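Local coordinates for protein beta-porphyranase A (Bacteroides plebeius, PDB 4AW7) that cleaves the sulfated red-algal polysaccharide porphyran at its beta-D-galactose-(1->4)-alpha-L-galactose-6-sulfate linkages, releasing mostly a sulfated disaccharide, at residues Y197-E201 with V250-V254; K213-D217 with Y257-F262. One frame throughout, in Å; residues are numbered along the deposited sequence.

Contact 1 (Y197-E201 with V250-V254). With K (potassium ion), chain F.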
loop_
_atom_site.group_PDB
_atom_site.type_symbol
_atom_site.label_atom_id
_atom_site.label_comp_id
_atom_site.label_asym_id
_atom_site.label_seq_id
_atom_site.Cartn_x
_atom_site.Cartn_y
_atom_site.Cartn_z
ATOM N N TYR A 197 -12.623 -2.681 -2.916
ATOM C CA TYR A 197 -12.856 -4.178 -3.059
ATOM C C TYR A 197 -12.043 -4.615 -4.264
ATOM O O TYR A 197 -12.582 -4.761 -5.364
ATOM C CB TYR A 197 -14.365 -4.551 -3.215
ATOM C CG TYR A 197 -14.671 -6.011 -3.528
ATOM C CD1 TYR A 197 -14.415 -7.007 -2.576
ATOM C CD2 TYR A 197 -15.279 -6.393 -4.739
ATOM C CE1 TYR A 197 -14.733 -8.333 -2.816
ATOM C CE2 TYR A 197 -15.588 -7.748 -4.990
ATOM C CZ TYR A 197 -15.316 -8.700 -4.035
ATOM O OH TYR A 197 -15.587 -10.059 -4.270
ATOM N N PRO A 198 -10.727 -4.811 -4.129
ATOM C CA PRO A 198 -9.856 -4.985 -5.306
ATOM C C PRO A 198 -9.826 -6.452 -5.773
ATOM O O PRO A 198 -8.759 -7.079 -5.907
ATOM C CB PRO A 198 -8.515 -4.503 -4.778
ATOM C CG PRO A 198 -8.524 -4.875 -3.346
ATOM C CD PRO A 198 -9.943 -4.574 -2.897
ATOM N N ALA A 199 -11.015 -6.995 -6.001
ATOM C CA ALA A 199 -11.220 -8.394 -6.390
ATOM C C ALA A 199 -11.098 -8.546 -7.893
ATOM O O ALA A 199 -12.057 -8.918 -8.597
ATOM C CB ALA A 199 -12.564 -8.910 -5.845
ATOM N N TRP A 200 -9.926 -8.216 -8.437
ATOM C CA TRP A 200 -9.699 -8.201 -9.873
ATOM C C TRP A 200 -10.187 -9.479 -10.537
ATOM O O TRP A 200 -10.748 -9.456 -11.667
ATOM C CB TRP A 200 -8.234 -7.980 -10.200
ATOM C CG TRP A 200 -7.584 -6.744 -9.613
ATOM C CD1 TRP A 200 -6.229 -6.604 -9.443
ATOM C CD2 TRP A 200 -8.167 -5.471 -9.211
ATOM N NE1 TRP A 200 -5.940 -5.368 -8.954
ATOM C CE2 TRP A 200 -7.101 -4.642 -8.810
ATOM C CE3 TRP A 200 -9.466 -4.950 -9.132
ATOM C CZ2 TRP A 200 -7.305 -3.348 -8.309
ATOM C CZ3 TRP A 200 -9.652 -3.671 -8.640
ATOM C CH2 TRP A 200 -8.582 -2.893 -8.224
ATOM N N GLU A 201 -9.928 -10.599 -9.884
ATOM C CA GLU A 201 -10.248 -11.924 -10.376
ATOM C C GLU A 201 -11.739 -12.239 -10.463
ATOM O O GLU A 201 -12.081 -13.236 -11.129
ATOM C CB GLU A 201 -9.588 -12.980 -9.467
ATOM C CG GLU A 201 -10.190 -13.204 -8.064
ATOM C CD GLU A 201 -9.873 -12.154 -7.005
ATOM O OE1 GLU A 201 -9.189 -11.160 -7.267
ATOM O OE2 GLU A 201 -10.291 -12.346 -5.858
ATOM N N VAL A 250 -2.598 -7.822 -6.492
ATOM C CA VAL A 250 -3.509 -6.704 -6.705
ATOM C C VAL A 250 -2.740 -5.479 -7.232
ATOM O O VAL A 250 -3.146 -4.846 -8.220
ATOM C CB VAL A 250 -4.263 -6.375 -5.395
ATOM C CG1 VAL A 250 -4.891 -4.980 -5.455
ATOM C CG2 VAL A 250 -5.332 -7.455 -5.129
ATOM N N LEU A 251 -1.639 -5.158 -6.551
ATOM C CA LEU A 251 -0.868 -3.990 -6.944
ATOM C C LEU A 251 -0.031 -4.228 -8.187
ATOM O O LEU A 251 0.073 -3.349 -9.044
ATOM C CB LEU A 251 -0.009 -3.491 -5.763
ATOM C CG LEU A 251 -0.781 -3.100 -4.499
ATOM C CD1 LEU A 251 0.216 -2.640 -3.455
ATOM C CD2 LEU A 251 -1.856 -2.058 -4.752
ATOM N N ASP A 252 0.511 -5.435 -8.334
ATOM C CA ASP A 252 1.214 -5.764 -9.563
ATOM C C ASP A 252 0.318 -5.634 -10.791
ATOM O O ASP A 252 0.800 -5.227 -11.844
ATOM C CB ASP A 252 1.785 -7.186 -9.523
ATOM C CG ASP A 252 3.102 -7.312 -8.793
ATOM O OD1 ASP A 252 3.500 -6.387 -8.047
ATOM O OD2 ASP A 252 3.794 -8.358 -8.986
ATOM N N MET A 253 -0.970 -5.957 -10.679
ATOM C CA MET A 253 -1.821 -5.863 -11.869
ATOM C C MET A 253 -2.003 -4.436 -12.337
ATOM O O MET A 253 -2.026 -4.146 -13.531
ATOM C CB MET A 253 -3.160 -6.525 -11.670
ATOM C CG MET A 253 -3.869 -6.850 -12.973
ATOM S SD MET A 253 -5.263 -7.991 -12.700
ATOM C CE MET A 253 -5.667 -8.382 -14.421
ATOM N N VAL A 254 -2.183 -3.542 -11.360
ATOM C CA VAL A 254 -2.297 -2.093 -11.670
ATOM C C VAL A 254 -1.035 -1.618 -12.398
ATOM O O VAL A 254 -1.116 -0.941 -13.414
ATOM C CB VAL A 254 -2.625 -1.270 -10.422
ATOM C CG1 VAL A 254 -2.603 0.217 -10.706
ATOM C CG2 VAL A 254 -3.946 -1.704 -9.820
HETATM K K K F . -13.029 -1.842 -6.282
#
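The indole NE1 of W200 donates to the carbonyl O of V250 at 2.9 Å, with a nearly straight N-H···O angle of 166°. The oxygen lies at the edge of the indole, almost in the ring plane. The N-H meets a lone pair of the carbonyl in its own plane, and this fixes the rotation of a buried ring. CG anti to the carbonyl carbon (chi1 -55°) brings the NE1 edge of the indole to V250 O. V250 crosses the indole at about a right angle, and its CG1 lies 3.7 Å from W200 NE1 and equally close to CB of P198. The extended chain of M253 slides past W200 in the opposite direction, in an oblique Met-aromatic contact with SD 3.7 Å from W200 CD1. On the six-membered ring, V254 CG2 comes within 4.0 Å of W200 CZ2. The loop, which follows strand 189-195, thus packs on helix 245-262, an outer helix of the (beta/alpha) barrel. Successive inverse gamma turns centred on P198 and A199 kink it. P198 O lies over one indole face, offset toward the rim, while W208 meets W200 edge-to-face. At the loop's start, Y197 O binds the potassium ion at 3.1 Å, together with the hydroxyls of Y193 and Y207. The side chain of P198 lies about 6 Å from that of the substrate-binding H229, so this part of the loop is near the cleft.

Contact 2 (K213-D217 with Y257-F262)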
loop_
_atom_site.group_PDB
_atom_site.type_symbol
_atom_site.label_atom_id
_atom_site.label_comp_id
_atom_site.label_asym_id
_atom_site.label_seq_id
_atom_site.Cartn_x
_atom_site.Cartn_y
_atom_site.Cartn_z
ATOM N N LYS A 213 -9.722 -1.708 -14.765
ATOM C CA LYS A 213 -9.293 -1.516 -16.166
ATOM C C LYS A 213 -10.044 -0.367 -16.794
ATOM O O LYS A 213 -9.446 0.492 -17.463
ATOM C CB LYS A 213 -9.500 -2.770 -16.986
ATOM C CG LYS A 213 -8.858 -2.673 -18.339
ATOM C CD LYS A 213 -9.143 -3.890 -19.247
ATOM C CE LYS A 213 -8.667 -3.687 -20.663
ATOM N NZ LYS A 213 -9.562 -2.752 -21.357
ATOM N N MET A 214 -11.364 -0.336 -16.565
ATOM C CA MET A 214 -12.185 0.724 -17.114
ATOM C C MET A 214 -11.746 2.083 -16.583
ATOM O O MET A 214 -11.642 3.049 -17.344
ATOM C CB MET A 214 -13.655 0.435 -16.815
ATOM C CG MET A 214 -14.644 1.458 -17.405
ATOM S SD MET A 214 -14.965 2.875 -16.375
ATOM C CE MET A 214 -16.111 2.136 -15.181
ATOM N N PHE A 215 -11.422 2.161 -15.288
ATOM C CA PHE A 215 -10.912 3.401 -14.718
ATOM C C PHE A 215 -9.625 3.848 -15.372
ATOM O O PHE A 215 -9.476 5.025 -15.765
ATOM C CB PHE A 215 -10.727 3.259 -13.198
ATOM C CG PHE A 215 -10.297 4.523 -12.551
ATOM C CD1 PHE A 215 -11.206 5.528 -12.306
ATOM C CD2 PHE A 215 -8.955 4.750 -12.212
ATOM C CE1 PHE A 215 -10.806 6.741 -11.782
ATOM C CE2 PHE A 215 -8.563 5.963 -11.681
ATOM C CZ PHE A 215 -9.494 6.963 -11.474
ATOM N N ILE A 216 -8.675 2.927 -15.495
ATOM C CA ILE A 216 -7.417 3.248 -16.127
ATOM C C ILE A 216 -7.630 3.705 -17.572
ATOM O O ILE A 216 -7.025 4.684 -18.017
ATOM C CB ILE A 216 -6.410 2.090 -16.016
ATOM C CG1 ILE A 216 -6.035 1.867 -14.536
ATOM C CG2 ILE A 216 -5.162 2.361 -16.845
ATOM C CD1 ILE A 216 -5.226 0.611 -14.264
ATOM N N ASP A 217 -8.503 3.025 -18.302
ATOM C CA ASP A 217 -8.754 3.381 -19.705
ATOM C C ASP A 217 -9.435 4.735 -19.854
ATOM O O ASP A 217 -9.099 5.512 -20.735
ATOM C CB ASP A 217 -9.626 2.293 -20.355
ATOM C CG ASP A 217 -8.890 1.007 -20.595
ATOM O OD1 ASP A 217 -7.626 1.004 -20.665
ATOM O OD2 ASP A 217 -9.584 -0.024 -20.775
ATOM N N TYR A 257 -0.718 -3.232 -16.039
ATOM C CA TYR A 257 -1.578 -2.630 -17.055
ATOM C C TYR A 257 -1.200 -1.191 -17.341
ATOM O O TYR A 257 -1.230 -0.763 -18.502
ATOM C CB TYR A 257 -3.043 -2.779 -16.695
ATOM C CG TYR A 257 -3.959 -2.374 -17.816
ATOM C CD1 TYR A 257 -3.921 -3.042 -19.023
ATOM C CD2 TYR A 257 -4.837 -1.312 -17.675
ATOM C CE1 TYR A 257 -4.727 -2.655 -20.076
ATOM C CE2 TYR A 257 -5.673 -0.911 -18.708
ATOM C CZ TYR A 257 -5.595 -1.572 -19.919
ATOM O OH TYR A 257 -6.428 -1.213 -20.987
ATOM N N SER A 258 -0.799 -0.449 -16.317
ATOM C CA SER A 258 -0.337 0.902 -16.546
ATOM C C SER A 258 0.861 0.930 -17.498
ATOM O O SER A 258 0.913 1.765 -18.376
ATOM C CB SER A 258 0.023 1.589 -15.242
ATOM O OG SER A 258 -1.101 1.702 -14.401
ATOM N N TYR A 259 1.789 0.000 -17.340
ATOM C CA TYR A 259 2.906 -0.089 -18.262
ATOM C C TYR A 259 2.433 -0.289 -19.702
ATOM O O TYR A 259 2.938 0.351 -20.638
ATOM C CB TYR A 259 3.787 -1.243 -17.844
ATOM C CG TYR A 259 4.963 -1.450 -18.764
ATOM C CD1 TYR A 259 6.064 -0.648 -18.658
ATOM C CD2 TYR A 259 4.963 -2.453 -19.738
ATOM C CE1 TYR A 259 7.184 -0.833 -19.489
ATOM C CE2 TYR A 259 6.055 -2.658 -20.575
ATOM C CZ TYR A 259 7.166 -1.834 -20.444
ATOM O OH TYR A 259 8.262 -2.063 -21.233
ATOM N N ILE A 260 1.509 -1.205 -19.890
ATOM C CA ILE A 260 0.961 -1.459 -21.223
ATOM C C ILE A 260 0.245 -0.243 -21.794
ATOM O O ILE A 260 0.417 0.107 -22.970
ATOM C CB ILE A 260 0.040 -2.711 -21.178
ATOM C CG1 ILE A 260 0.891 -3.951 -20.969
ATOM C CG2 ILE A 260 -0.849 -2.842 -22.441
ATOM C CD1 ILE A 260 0.044 -5.193 -20.648
ATOM N N LYS A 261 -0.534 0.444 -20.966
ATOM C CA LYS A 261 -1.354 1.547 -21.434
ATOM C C LYS A 261 -0.536 2.817 -21.713
ATOM O O LYS A 261 -0.800 3.549 -22.683
ATOM C CB LYS A 261 -2.407 1.883 -20.387
ATOM C CG LYS A 261 -3.479 2.762 -20.871
ATOM C CD LYS A 261 -4.418 2.055 -21.835
ATOM C CE LYS A 261 -5.544 2.989 -22.163
ATOM N NZ LYS A 261 -6.417 2.390 -23.131
ATOM N N PHE A 262 0.401 3.127 -20.824
ATOM C CA PHE A 262 1.089 4.412 -20.810
ATOM C C PHE A 262 2.549 4.319 -21.232
ATOM O O PHE A 262 3.179 5.358 -21.481
ATOM C CB PHE A 262 1.011 5.080 -19.429
ATOM C CG PHE A 262 -0.370 5.188 -18.890
ATOM C CD1 PHE A 262 -1.288 6.020 -19.491
ATOM C CD2 PHE A 262 -0.765 4.483 -17.766
ATOM C CE1 PHE A 262 -2.570 6.131 -19.038
ATOM C CE2 PHE A 262 -2.062 4.602 -17.299
ATOM C CZ PHE A 262 -2.968 5.417 -17.942
HETATM O O HOH W 1 -7.975 4.790 -23.093
#
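A very short hydrogen bond, 2.5 Å from Y257 OH to D217 OD1, joins the two helices, and the same oxygen takes a second donor, K261 NZ, at 3.1 Å. The two approaches differ: the hydroxyl uses the syn lone pair, whereas the ammonium group comes from above the carboxylate plane, 59° out of it. D217 OD2 is held by K213 NZ, one helical turn earlier, at 2.8 Å on its syn lone pair, and the two lysines probably stabilise the negative charge. K261 gets there by bending at chi2 (71°), which carries its chain across D217 while its CG stays over the centre of the F262 ring. A water bridges K261 NZ and D217 O. An asparagine in place of D217 would probably leave both lysines without their counter-charge and weaken the grip on the Y257 hydroxyl. K213 crosses the tyrosine at about a right angle, its CG 3.7 Å from Y257 CE2. Beneath this polar layer I216 enters as a knob among Y257, S258, K261 and F262. Its CD1 lies at the edge of the Y257 ring, and its CG2 is 3.8 Å from Y257 CD2 and 3.9 Å from F262 CE2. The axes of segments 213-217 and 257-262 approach to 11.0 Å at 32°; their helices are neighbours on the outside of a (beta/alpha) barrel, both resting on F226 of the intervening strand 225-233.

In the fold
Both contacts use helix 245-262, contact 1 nearer its start and contact 2 at its C-terminal end, with centres 12 Å apart. Their other segments follow one another along the chain between strands 189-195 and 225-233, so the same helix receives first a loop and then helix 212-219. Contact 1 is wholly buried, between the substrate-cleft side of the barrel and strand 546-555 of the C-terminal beta region, whose F548 meets V250; a single indole-to-carbonyl bond accompanies apolar and sulfur-aromatic packing. Contact 2 lies farther from the chain centre and away from the annotated sites. There a hydrophobic knob lies beside a partly exposed network of charges, which a water extends.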